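Local coordinates for protein sulfide-quinone reductase (Aquifex aeolicus, PDB 3HYW) that oxidises hydrogen sulfide with a quinone as electron acceptor, using bound FAD and building up polysulfide that is typically released as cyclooctasulfur, at residues 39-53 against 382-394. Sequence-based numbering, arbitrary orientation.
With FAD (flavin-adenine dinucleotide), chain G; SO4 (sulfate ion), chain M.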
ATOM      1  N   PHE A  39     -40.916 -11.547   6.733  1.00 31.96           N
ATOM      2  CA  PHE A  39     -39.831 -10.775   6.142  1.00 31.86           C
ATOM      3  C   PHE A  39     -38.593 -10.962   7.019  1.00 31.66           C
ATOM      4  O   PHE A  39     -38.651 -10.744   8.227  1.00 31.15           O
ATOM      5  CB  PHE A  39     -40.170  -9.278   6.042  1.00 31.72           C
ATOM      6  CG  PHE A  39     -38.956  -8.399   5.798  1.00 31.76           C
ATOM      7  CD1 PHE A  39     -38.503  -8.165   4.507  1.00 32.37           C
ATOM      8  CD2 PHE A  39     -38.255  -7.834   6.867  1.00 30.20           C
ATOM      9  CE1 PHE A  39     -37.379  -7.375   4.273  1.00 30.85           C
ATOM     10  CE2 PHE A  39     -37.118  -7.046   6.645  1.00 28.64           C
ATOM     11  CZ  PHE A  39     -36.687  -6.813   5.350  1.00 31.76           C
ATOM     12  N   GLY A  40     -37.478 -11.359   6.412  1.00 32.12           N
ATOM     13  CA  GLY A  40     -36.226 -11.503   7.150  1.00 31.89           C
ATOM     14  C   GLY A  40     -35.292 -10.349   6.835  1.00 32.11           C
ATOM     15  O   GLY A  40     -35.029 -10.072   5.672  1.00 32.25           O
ATOM     16  N   PHE A  41     -34.800  -9.666   7.866  1.00 31.55           N
ATOM     17  CA  PHE A  41     -33.839  -8.590   7.649  1.00 31.34           C
ATOM     18  C   PHE A  41     -32.454  -9.177   7.385  1.00 31.20           C
ATOM     19  O   PHE A  41     -31.655  -9.422   8.308  1.00 30.79           O
ATOM     20  CB  PHE A  41     -33.818  -7.583   8.804  1.00 31.34           C
ATOM     21  CG  PHE A  41     -32.965  -6.363   8.523  1.00 31.06           C
ATOM     22  CD1 PHE A  41     -33.361  -5.425   7.577  1.00 31.83           C
ATOM     23  CD2 PHE A  41     -31.763  -6.172   9.187  1.00 32.08           C
ATOM     24  CE1 PHE A  41     -32.582  -4.305   7.313  1.00 30.77           C
ATOM     25  CE2 PHE A  41     -30.973  -5.055   8.929  1.00 31.04           C
ATOM     26  CZ  PHE A  41     -31.389  -4.121   7.992  1.00 30.84           C
ATOM     27  N   THR A  42     -32.201  -9.410   6.101  1.00 31.61           N
ATOM     28  CA  THR A  42     -30.990 -10.079   5.622  1.00 31.98           C
ATOM     29  C   THR A  42     -29.669  -9.501   6.176  1.00 31.75           C
ATOM     30  O   THR A  42     -28.778 -10.267   6.565  1.00 32.18           O
ATOM     31  CB  THR A  42     -30.959 -10.150   4.062  1.00 31.91           C
ATOM     32  OG1 THR A  42     -32.273 -10.448   3.555  1.00 34.77           O
ATOM     33  CG2 THR A  42     -30.041 -11.235   3.617  1.00 32.46           C
ATOM     34  N   PRO A  43     -29.519  -8.157   6.198  1.00 31.73           N
ATOM     35  CA  PRO A  43     -28.281  -7.587   6.754  1.00 31.34           C
ATOM     36  C   PRO A  43     -27.949  -7.921   8.220  1.00 31.14           C
ATOM     37  O   PRO A  43     -26.825  -7.651   8.659  1.00 30.73           O
ATOM     38  CB  PRO A  43     -28.499  -6.077   6.600  1.00 31.42           C
ATOM     39  CG  PRO A  43     -29.408  -5.956   5.450  1.00 31.41           C
ATOM     40  CD  PRO A  43     -30.386  -7.090   5.663  1.00 31.48           C
ATOM     41  N   ALA A  44     -28.899  -8.488   8.961  1.00 30.49           N
ATOM     42  CA  ALA A  44     -28.636  -8.920  10.338  1.00 30.60           C
ATOM     43  C   ALA A  44     -28.391 -10.427  10.435  1.00 30.65           C
ATOM     44  O   ALA A  44     -28.227 -10.957  11.530  1.00 30.60           O
ATOM     45  CB  ALA A  44     -29.777  -8.491  11.286  1.00 30.08           C
ATOM     46  N   PHE A  45     -28.368 -11.110   9.290  1.00 30.90           N
ATOM     47  CA  PHE A  45     -28.110 -12.553   9.267  1.00 31.40           C
ATOM     48  C   PHE A  45     -26.695 -12.938   9.747  1.00 31.39           C
ATOM     49  O   PHE A  45     -26.544 -13.945  10.447  1.00 31.15           O
ATOM     50  CB  PHE A  45     -28.418 -13.182   7.892  1.00 31.23           C
ATOM     51  CG  PHE A  45     -29.896 -13.236   7.541  1.00 32.43           C
ATOM     52  CD1 PHE A  45     -30.877 -12.799   8.434  1.00 32.44           C
ATOM     53  CD2 PHE A  45     -30.301 -13.765   6.319  1.00 33.22           C
ATOM     54  CE1 PHE A  45     -32.230 -12.858   8.098  1.00 33.73           C
ATOM     55  CE2 PHE A  45     -31.653 -13.839   5.976  1.00 33.18           C
ATOM     56  CZ  PHE A  45     -32.619 -13.381   6.868  1.00 33.23           C
ATOM     57  N   PRO A  46     -25.656 -12.154   9.373  1.00 31.61           N
ATOM     58  CA  PRO A  46     -24.343 -12.432   9.977  1.00 31.69           C
ATOM     59  C   PRO A  46     -24.343 -12.330  11.503  1.00 31.76           C
ATOM     60  O   PRO A  46     -23.666 -13.108  12.179  1.00 32.02           O
ATOM     61  CB  PRO A  46     -23.427 -11.360   9.359  1.00 31.67           C
ATOM     62  CG  PRO A  46     -24.114 -10.966   8.067  1.00 31.46           C
ATOM     63  CD  PRO A  46     -25.584 -11.046   8.394  1.00 31.61           C
ATOM     64  N   HIS A  47     -25.098 -11.372  12.036  1.00 32.18           N
ATOM     65  CA  HIS A  47     -25.241 -11.203  13.478  1.00 31.78           C
ATOM     66  C   HIS A  47     -26.044 -12.356  14.073  1.00 31.69           C
ATOM     67  O   HIS A  47     -25.742 -12.810  15.170  1.00 31.75           O
ATOM     68  CB  HIS A  47     -25.924  -9.868  13.791  1.00 32.10           C
ATOM     69  CG  HIS A  47     -25.319  -8.695  13.087  1.00 32.51           C
ATOM     70  ND1 HIS A  47     -25.435  -8.501  11.726  1.00 32.23           N
ATOM     71  CD2 HIS A  47     -24.595  -7.652  13.555  1.00 32.82           C
ATOM     72  CE1 HIS A  47     -24.802  -7.395  11.386  1.00 33.64           C
ATOM     73  NE2 HIS A  47     -24.290  -6.856  12.479  1.00 33.69           N
ATOM     74  N   LEU A  48     -27.070 -12.821  13.355  1.00 31.39           N
ATOM     75  CA  LEU A  48     -27.826 -14.006  13.786  1.00 31.11           C
ATOM     76  C   LEU A  48     -26.905 -15.224  13.871  1.00 31.41           C
ATOM     77  O   LEU A  48     -26.978 -16.000  14.822  1.00 31.07           O
ATOM     78  CB  LEU A  48     -29.003 -14.295  12.849  1.00 31.04           C
ATOM     79  CG  LEU A  48     -29.974 -15.428  13.238  1.00 31.33           C
ATOM     80  CD1 LEU A  48     -30.810 -15.071  14.487  1.00 31.70           C
ATOM     81  CD2 LEU A  48     -30.896 -15.793  12.088  1.00 30.56           C
ATOM     82  N   ALA A  49     -26.036 -15.375  12.873  1.00 31.46           N
ATOM     83  CA  ALA A  49     -25.056 -16.460  12.851  1.00 31.81           C
ATOM     84  C   ALA A  49     -24.073 -16.370  14.012  1.00 32.20           C
ATOM     85  O   ALA A  49     -23.578 -17.392  14.501  1.00 32.84           O
ATOM     86  CB  ALA A  49     -24.317 -16.476  11.528  1.00 31.59           C
ATOM     87  N   MET A  50     -23.789 -15.154  14.461  1.00 32.20           N
ATOM     88  CA  MET A  50     -22.877 -14.966  15.582  1.00 32.30           C
ATOM     89  C   MET A  50     -23.570 -15.157  16.929  1.00 32.45           C
ATOM     90  O   MET A  50     -22.912 -15.200  17.962  1.00 32.72           O
ATOM     91  CB  MET A  50     -22.217 -13.586  15.515  1.00 32.24           C
ATOM     92  CG  MET A  50     -21.193 -13.419  14.393  1.00 32.64           C
ATOM     93  SD  MET A  50     -19.848 -14.618  14.456  1.00 35.74           S
ATOM     94  CE  MET A  50     -19.263 -14.406  16.139  1.00 32.84           C
ATOM     95  N   GLY A  51     -24.899 -15.265  16.911  1.00 32.39           N
ATOM     96  CA  GLY A  51     -25.684 -15.378  18.135  1.00 32.72           C
ATOM     97  C   GLY A  51     -25.934 -14.019  18.759  1.00 33.05           C
ATOM     98  O   GLY A  51     -26.294 -13.921  19.937  1.00 32.84           O
ATOM     99  N   TRP A  52     -25.741 -12.968  17.960  1.00 33.07           N
ATOM    100  CA  TRP A  52     -25.877 -11.598  18.437  1.00 33.12           C
ATOM    101  C   TRP A  52     -27.292 -11.059  18.208  1.00 33.24           C
ATOM    102  O   TRP A  52     -27.588  -9.917  18.557  1.00 32.62           O
ATOM    103  CB  TRP A  52     -24.839 -10.684  17.775  1.00 33.39           C
ATOM    104  CG  TRP A  52     -23.392 -11.031  18.077  1.00 33.99           C
ATOM    105  CD1 TRP A  52     -22.929 -11.934  18.997  1.00 34.53           C
ATOM    106  CD2 TRP A  52     -22.232 -10.447  17.474  1.00 34.73           C
ATOM    107  NE1 TRP A  52     -21.554 -11.965  18.986  1.00 35.07           N
ATOM    108  CE2 TRP A  52     -21.100 -11.056  18.065  1.00 34.94           C
ATOM    109  CE3 TRP A  52     -22.039  -9.472  16.483  1.00 34.21           C
ATOM    110  CZ2 TRP A  52     -19.792 -10.721  17.701  1.00 34.43           C
ATOM    111  CZ3 TRP A  52     -20.737  -9.138  16.127  1.00 34.49           C
ATOM    112  CH2 TRP A  52     -19.630  -9.764  16.734  1.00 34.00           C
ATOM    113  N   ARG A  53     -28.147 -11.881  17.600  1.00 33.16           N
ATOM    114  CA  ARG A  53     -29.555 -11.549  17.404  1.00 33.78           C
ATOM    115  C   ARG A  53     -30.422 -12.765  17.696  1.00 33.99           C
ATOM    116  O   ARG A  53     -29.968 -13.901  17.552  1.00 33.84           O
ATOM    117  CB  ARG A  53     -29.834 -11.106  15.957  1.00 33.46           C
ATOM    118  CG  ARG A  53     -29.111  -9.858  15.488  1.00 33.69           C
ATOM    119  CD  ARG A  53     -29.541  -8.582  16.213  1.00 34.69           C
ATOM    120  NE  ARG A  53     -28.999  -7.424  15.508  1.00 35.39           N
ATOM    121  CZ  ARG A  53     -27.788  -6.905  15.709  1.00 36.37           C
ATOM    122  NH1 ARG A  53     -27.397  -5.859  14.986  1.00 35.14           N
ATOM    123  NH2 ARG A  53     -26.967  -7.424  16.621  1.00 35.30           N
ATOM    124  N   LYS A 382     -25.190   1.059  11.558  1.00 36.16           N
ATOM    125  CA  LYS A 382     -25.667  -0.246  11.085  1.00 35.89           C
ATOM    126  C   LYS A 382     -26.807  -0.766  11.978  1.00 35.30           C
ATOM    127  O   LYS A 382     -27.867  -1.158  11.483  1.00 34.87           O
ATOM    128  CB  LYS A 382     -24.502  -1.246  11.045  1.00 36.14           C
ATOM    129  CG  LYS A 382     -24.861  -2.655  10.573  1.00 37.11           C
ATOM    130  CD  LYS A 382     -24.473  -2.889   9.126  1.00 37.14           C
ATOM    131  CE  LYS A 382     -24.859  -4.297   8.703  1.00 37.86           C
ATOM    132  NZ  LYS A 382     -24.464  -4.585   7.307  1.00 37.57           N
ATOM    133  N   THR A 383     -26.584  -0.745  13.293  1.00 34.97           N
ATOM    134  CA  THR A 383     -27.599  -1.160  14.263  1.00 34.81           C
ATOM    135  C   THR A 383     -28.843  -0.270  14.172  1.00 34.46           C
ATOM    136  O   THR A 383     -29.973  -0.772  14.154  1.00 33.96           O
ATOM    137  CB  THR A 383     -27.033  -1.156  15.707  1.00 35.00           C
ATOM    138  OG1 THR A 383     -25.878  -2.003  15.756  1.00 35.54           O
ATOM    139  CG2 THR A 383     -28.072  -1.667  16.708  1.00 35.03           C
ATOM    140  N   ALA A 384     -28.623   1.043  14.092  1.00 34.25           N
ATOM    141  CA  ALA A 384     -29.720   2.006  13.967  1.00 34.07           C
ATOM    142  C   ALA A 384     -30.531   1.763  12.695  1.00 33.98           C
ATOM    143  O   ALA A 384     -31.760   1.757  12.743  1.00 33.94           O
ATOM    144  CB  ALA A 384     -29.201   3.439  14.031  1.00 34.07           C
ATOM    145  N   PHE A 385     -29.847   1.526  11.574  1.00 33.74           N
ATOM    146  CA  PHE A 385     -30.523   1.260  10.312  1.00 33.87           C
ATOM    147  C   PHE A 385     -31.391  -0.012  10.346  1.00 33.57           C
ATOM    148  O   PHE A 385     -32.484  -0.037   9.780  1.00 33.33           O
ATOM    149  CB  PHE A 385     -29.548   1.196   9.129  1.00 34.07           C
ATOM    150  CG  PHE A 385     -30.244   1.003   7.814  1.00 35.53           C
ATOM    151  CD1 PHE A 385     -30.967   2.047   7.242  1.00 35.59           C
ATOM    152  CD2 PHE A 385     -30.238  -0.237   7.181  1.00 36.70           C
ATOM    153  CE1 PHE A 385     -31.645   1.864   6.047  1.00 36.29           C
ATOM    154  CE2 PHE A 385     -30.910  -0.422   5.981  1.00 36.68           C
ATOM    155  CZ  PHE A 385     -31.613   0.631   5.415  1.00 35.25           C
ATOM    156  N   GLU A 386     -30.886  -1.049  11.004  1.00 32.90           N
ATOM    157  CA  GLU A 386     -31.630  -2.282  11.243  1.00 32.79           C
ATOM    158  C   GLU A 386     -32.980  -1.993  11.914  1.00 32.45           C
ATOM    159  O   GLU A 386     -34.023  -2.403  11.407  1.00 32.42           O
ATOM    160  CB  GLU A 386     -30.782  -3.226  12.099  1.00 33.13           C
ATOM    161  CG  GLU A 386     -31.434  -4.541  12.452  1.00 34.53           C
ATOM    162  CD  GLU A 386     -30.600  -5.350  13.417  1.00 36.92           C
ATOM    163  OE1 GLU A 386     -29.373  -5.472  13.189  1.00 37.94           O
ATOM    164  OE2 GLU A 386     -31.172  -5.852  14.409  1.00 37.05           O
ATOM    165  N   LYS A 387     -32.956  -1.253  13.021  1.00 31.97           N
ATOM    166  CA  LYS A 387     -34.184  -0.881  13.738  1.00 32.08           C
ATOM    167  C   LYS A 387     -35.124  -0.072  12.844  1.00 31.62           C
ATOM    168  O   LYS A 387     -36.334  -0.320  12.802  1.00 31.07           O
ATOM    169  CB  LYS A 387     -33.853  -0.101  15.021  1.00 32.40           C
ATOM    170  CG  LYS A 387     -32.888  -0.824  15.971  1.00 34.81           C
ATOM    171  CD  LYS A 387     -33.488  -2.141  16.459  1.00 38.23           C
ATOM    172  CE  LYS A 387     -32.490  -2.967  17.259  1.00 40.95           C
ATOM    173  NZ  LYS A 387     -33.119  -4.252  17.706  1.00 42.10           N
ATOM    174  N   TYR A 388     -34.546   0.877  12.113  1.00 31.64           N
ATOM    175  CA  TYR A 388     -35.286   1.742  11.188  1.00 32.01           C
ATOM    176  C   TYR A 388     -35.953   0.978  10.039  1.00 31.67           C
ATOM    177  O   TYR A 388     -37.125   1.208   9.753  1.00 31.48           O
ATOM    178  CB  TYR A 388     -34.378   2.861  10.648  1.00 32.32           C
ATOM    179  CG  TYR A 388     -34.995   3.713   9.545  1.00 33.08           C
ATOM    180  CD1 TYR A 388     -36.117   4.506   9.791  1.00 33.68           C
ATOM    181  CD2 TYR A 388     -34.439   3.735   8.262  1.00 34.40           C
ATOM    182  CE1 TYR A 388     -36.682   5.293   8.782  1.00 34.02           C
ATOM    183  CE2 TYR A 388     -34.993   4.529   7.245  1.00 34.08           C
ATOM    184  CZ  TYR A 388     -36.113   5.301   7.515  1.00 33.08           C
ATOM    185  OH  TYR A 388     -36.677   6.085   6.524  1.00 33.84           O
ATOM    186  N   PHE A 389     -35.224   0.076   9.387  1.00 31.71           N
ATOM    187  CA  PHE A 389     -35.810  -0.676   8.285  1.00 31.53           C
ATOM    188  C   PHE A 389     -36.947  -1.593   8.738  1.00 31.61           C
ATOM    189  O   PHE A 389     -37.989  -1.653   8.086  1.00 31.44           O
ATOM    190  CB  PHE A 389     -34.767  -1.477   7.488  1.00 31.69           C
ATOM    191  CG  PHE A 389     -35.236  -1.845   6.104  1.00 31.77           C
ATOM    192  CD1 PHE A 389     -35.890  -3.057   5.867  1.00 31.71           C
ATOM    193  CD2 PHE A 389     -35.066  -0.960   5.044  1.00 31.47           C
ATOM    194  CE1 PHE A 389     -36.343  -3.384   4.590  1.00 32.43           C
ATOM    195  CE2 PHE A 389     -35.523  -1.275   3.767  1.00 33.29           C
ATOM    196  CZ  PHE A 389     -36.165  -2.493   3.536  1.00 31.85           C
ATOM    197  N   LEU A 390     -36.743  -2.308   9.844  1.00 31.65           N
ATOM    198  CA  LEU A 390     -37.791  -3.183  10.386  1.00 32.23           C
ATOM    199  C   LEU A 390     -39.038  -2.393  10.740  1.00 31.91           C
ATOM    200  O   LEU A 390     -40.165  -2.854  10.517  1.00 31.88           O
ATOM    201  CB  LEU A 390     -37.312  -3.951  11.623  1.00 32.52           C
ATOM    202  CG  LEU A 390     -36.715  -5.373  11.549  1.00 33.32           C
ATOM    203  CD1 LEU A 390     -37.074  -6.168  10.290  1.00 32.86           C
ATOM    204  CD2 LEU A 390     -35.218  -5.406  11.821  1.00 34.42           C
ATOM    205  N   TRP A 391     -38.840  -1.200  11.295  1.00 31.90           N
ATOM    206  CA  TRP A 391     -39.958  -0.297  11.559  1.00 32.00           C
ATOM    207  C   TRP A 391     -40.737   0.001  10.265  1.00 31.85           C
ATOM    208  O   TRP A 391     -41.970  -0.053  10.246  1.00 31.33           O
ATOM    209  CB  TRP A 391     -39.473   1.004  12.218  1.00 32.31           C
ATOM    210  CG  TRP A 391     -40.598   1.916  12.531  1.00 33.37           C
ATOM    211  CD1 TRP A 391     -41.352   1.934  13.673  1.00 33.49           C
ATOM    212  CD2 TRP A 391     -41.134   2.931  11.680  1.00 33.78           C
ATOM    213  NE1 TRP A 391     -42.322   2.905  13.582  1.00 33.27           N
ATOM    214  CE2 TRP A 391     -42.208   3.532  12.370  1.00 33.12           C
ATOM    215  CE3 TRP A 391     -40.808   3.396  10.399  1.00 34.36           C
ATOM    216  CZ2 TRP A 391     -42.959   4.575  11.822  1.00 34.43           C
ATOM    217  CZ3 TRP A 391     -41.554   4.434   9.860  1.00 33.73           C
ATOM    218  CH2 TRP A 391     -42.614   5.009  10.567  1.00 33.68           C
ATOM    219  N   LYS A 392     -40.006   0.306   9.193  1.00 31.80           N
ATOM    220  CA  LYS A 392     -40.603   0.627   7.891  1.00 31.93           C
ATOM    221  C   LYS A 392     -41.443  -0.519   7.332  1.00 32.08           C
ATOM    222  O   LYS A 392     -42.522  -0.288   6.790  1.00 32.01           O
ATOM    223  CB  LYS A 392     -39.518   1.016   6.881  1.00 31.98           C
ATOM    224  CG  LYS A 392     -38.946   2.404   7.090  1.00 32.04           C
ATOM    225  CD  LYS A 392     -38.276   2.912   5.829  1.00 32.19           C
ATOM    226  CE  LYS A 392     -36.998   2.154   5.523  1.00 31.95           C
ATOM    227  NZ  LYS A 392     -36.503   2.540   4.193  1.00 32.53           N
ATOM    228  N   VAL A 393     -40.950  -1.748   7.483  1.00 31.51           N
ATOM    229  CA  VAL A 393     -41.711  -2.945   7.108  1.00 31.58           C
ATOM    230  C   VAL A 393     -43.028  -3.011   7.888  1.00 31.65           C
ATOM    231  O   VAL A 393     -44.097  -3.239   7.312  1.00 31.48           O
ATOM    232  CB  VAL A 393     -40.869  -4.251   7.300  1.00 31.72           C
ATOM    233  CG1 VAL A 393     -41.701  -5.501   7.000  1.00 32.15           C
ATOM    234  CG2 VAL A 393     -39.625  -4.222   6.421  1.00 30.45           C
ATOM    235  N   ARG A 394     -42.945  -2.762   9.188  1.00 32.08           N
ATOM    236  CA  ARG A 394     -44.100  -2.835  10.075  1.00 32.96           C
ATOM    237  C   ARG A 394     -45.085  -1.680   9.912  1.00 32.97           C
ATOM    238  O   ARG A 394     -46.236  -1.785  10.319  1.00 32.71           O
ATOM    239  CB  ARG A 394     -43.645  -2.951  11.532  1.00 33.25           C
ATOM    240  CG  ARG A 394     -42.958  -4.279  11.849  1.00 35.45           C
ATOM    241  CD  ARG A 394     -42.838  -4.505  13.352  1.00 39.58           C
ATOM    242  NE  ARG A 394     -42.038  -3.458  13.982  1.00 42.49           N
ATOM    243  CZ  ARG A 394     -40.738  -3.554  14.254  1.00 43.65           C
ATOM    244  NH1 ARG A 394     -40.072  -4.672  13.988  1.00 43.49           N
ATOM    245  NH2 ARG A 394     -40.110  -2.528  14.817  1.00 44.01           N
TER
HETATM  246  PA  FAD G 441     -34.693 -11.491  -0.306  1.00 23.13           P
HETATM  247  O1A FAD G 441     -34.749 -10.295   0.610  1.00 21.98           O
HETATM  248  O2A FAD G 441     -33.835 -12.661   0.065  1.00 24.09           O
HETATM  249  O5B FAD G 441     -36.206 -11.967  -0.498  1.00 24.67           O
HETATM  250  C5B FAD G 441     -36.615 -12.972  -1.411  1.00 24.01           C
HETATM  251  C4B FAD G 441     -37.987 -13.446  -0.956  1.00 24.36           C
HETATM  252  O4B FAD G 441     -38.579 -14.273  -1.957  1.00 25.28           O
HETATM  253  C3B FAD G 441     -37.886 -14.306   0.293  1.00 25.54           C
HETATM  254  O3B FAD G 441     -38.963 -13.965   1.173  1.00 25.86           O
HETATM  255  C2B FAD G 441     -38.046 -15.720  -0.230  1.00 25.73           C
HETATM  256  O2B FAD G 441     -38.588 -16.596   0.757  1.00 26.92           O
HETATM  257  C1B FAD G 441     -39.007 -15.508  -1.385  1.00 25.75           C
HETATM  258  N9A FAD G 441     -38.989 -16.569  -2.428  1.00 26.20           N
HETATM  259  C8A FAD G 441     -37.914 -17.217  -2.925  1.00 26.17           C
HETATM  260  N7A FAD G 441     -38.332 -18.090  -3.877  1.00 26.59           N
HETATM  261  C5A FAD G 441     -39.679 -17.986  -3.963  1.00 26.19           C
HETATM  262  C6A FAD G 441     -40.651 -18.615  -4.738  1.00 26.33           C
HETATM  263  N6A FAD G 441     -40.301 -19.559  -5.642  1.00 25.81           N
HETATM  264  N1A FAD G 441     -41.957 -18.271  -4.583  1.00 26.27           N
HETATM  265  C2A FAD G 441     -42.325 -17.335  -3.691  1.00 26.78           C
HETATM  266  N3A FAD G 441     -41.409 -16.716  -2.930  1.00 26.57           N
HETATM  267  C4A FAD G 441     -40.084 -17.020  -3.051  1.00 26.06           C
HETATM  268  N1  FAD G 441     -27.233  -5.536   1.455  1.00 22.93           N
HETATM  269  C2  FAD G 441     -26.928  -4.334   2.015  1.00 23.66           C
HETATM  270  O2  FAD G 441     -27.198  -3.279   1.409  1.00 24.10           O
HETATM  271  N3  FAD G 441     -26.341  -4.252   3.234  1.00 23.08           N
HETATM  272  C4  FAD G 441     -26.046  -5.376   3.918  1.00 23.39           C
HETATM  273  O4  FAD G 441     -25.444  -5.315   5.142  1.00 23.55           O
HETATM  274  C4X FAD G 441     -26.346  -6.615   3.364  1.00 23.22           C
HETATM  275  N5  FAD G 441     -26.041  -7.738   4.052  1.00 23.21           N
HETATM  276  C5X FAD G 441     -26.331  -8.954   3.537  1.00 23.05           C
HETATM  277  C6  FAD G 441     -26.019 -10.101   4.275  1.00 23.03           C
HETATM  278  C7  FAD G 441     -26.297 -11.365   3.766  1.00 23.35           C
HETATM  279  C7M FAD G 441     -25.935 -12.581   4.597  1.00 23.27           C
HETATM  280  C8  FAD G 441     -26.892 -11.475   2.506  1.00 23.43           C
HETATM  281  C8M FAD G 441     -27.218 -12.821   1.887  1.00 23.84           C
HETATM  282  C9  FAD G 441     -27.196 -10.324   1.774  1.00 23.15           C
HETATM  283  C9A FAD G 441     -26.931  -9.043   2.282  1.00 23.25           C
HETATM  284  N10 FAD G 441     -27.243  -7.911   1.583  1.00 23.61           N
HETATM  285  C10 FAD G 441     -26.949  -6.694   2.110  1.00 23.12           C
HETATM  286  C1' FAD G 441     -27.815  -8.015   0.221  1.00 23.08           C
HETATM  287  C2' FAD G 441     -29.286  -7.749  -0.025  1.00 22.43           C
HETATM  288  O2' FAD G 441     -29.676  -6.508   0.579  1.00 23.62           O
HETATM  289  C3' FAD G 441     -30.102  -8.943   0.470  1.00 22.62           C
HETATM  290  O3' FAD G 441     -29.661 -10.138  -0.218  1.00 20.36           O
HETATM  291  C4' FAD G 441     -31.592  -8.732   0.239  1.00 22.58           C
HETATM  292  O4' FAD G 441     -32.305  -9.653   1.075  1.00 23.25           O
HETATM  293  C5' FAD G 441     -31.961  -8.950  -1.224  1.00 21.62           C
HETATM  294  O5' FAD G 441     -33.339  -8.653  -1.426  1.00 22.49           O
HETATM  295  P   FAD G 441     -34.277  -9.537  -2.396  1.00 21.98           P
HETATM  296  O1P FAD G 441     -35.671  -8.975  -2.308  1.00 21.34           O
HETATM  297  O2P FAD G 441     -33.627  -9.693  -3.754  1.00 20.22           O
HETATM  298  O3P FAD G 441     -34.237 -11.021  -1.767  1.00 21.19           O
HETATM  299  S   SO4 M 432     -43.600  -0.893  15.459  0.50 31.16           S
HETATM  300  O1  SO4 M 432     -44.318  -2.160  15.385  0.50 31.76           O
HETATM  301  O2  SO4 M 432     -42.386  -0.970  14.657  0.50 31.74           O
HETATM  302  O3  SO4 M 432     -44.445   0.187  14.964  0.50 30.55           O
HETATM  303  O4  SO4 M 432     -43.223  -0.632  16.837  0.50 31.64           O
HETATM  304  O   HOH W   1     -24.893  -7.399   6.781  1.00 23.25           O
HETATM  305  O   HOH W   2     -27.799  -5.173  10.546  1.00 31.94           O
HETATM  306  O   HOH W   3     -25.159  -4.245  14.202  1.00 39.53           O
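Val393 lays its CG2 over one face of the Phe39 ring, a CH-pi contact with the methyl 3.9 Å from the ring centroid, while Leu390 CD1 meets the edge of the same ring near its plane. The Phe41 ring has Pro43 CD over the centre of one face and Ala44 CB at its edge; its CE2 lies 3.6 Å from Glu386 CG, and its CE1 rests by Phe389 CB. Phe389 completes an aromatic cluster with Phe39 and Phe41, its ring tilted 32° from that of Phe39. With CG swung away from the backbone N (chi1 -172°), Phe41 drives its ring across to the helix, its CZ reaching Phe385.

Beside this apolar patch sits a charged one. Arg53 grips Glu386 side-on: NE gives a bond of 2.9 Å to OE2 on its syn lone pair, and NH1 reaches OE1 at 2.7 Å, nearly in the guanidinium plane. The guanidinium is further fixed by NH2 on Trp52 O, a nearly straight bond (170°), and has His47 CB over one face. A leucine in place of Arg53 would probably leave the buried Glu386 carboxylate without its countercharge and water 3 without its link from NH1 to Thr383 OG1.

At the flavin end, water 1 accepts from Lys382 NZ and lies within hydrogen-bonding reach of Pro43 O. Lys382 NZ also bonds FAD O4, at a modelled length too short to be taken literally, and forms a salt bridge to Glu162. Thr42 OG1 is hydrogen-bonded to the ribityl O4' at 2.6 Å. Segment 382-394, part of helix 376-395, also brings Phe385 against the bound decylubiquinone, placing the quinone pocket beside the flavin. The contact illustrates how residues distant in sequence, here Thr42 and Pro43 with Lys382, combine to build one cofactor site in a Rossmann-type flavoprotein.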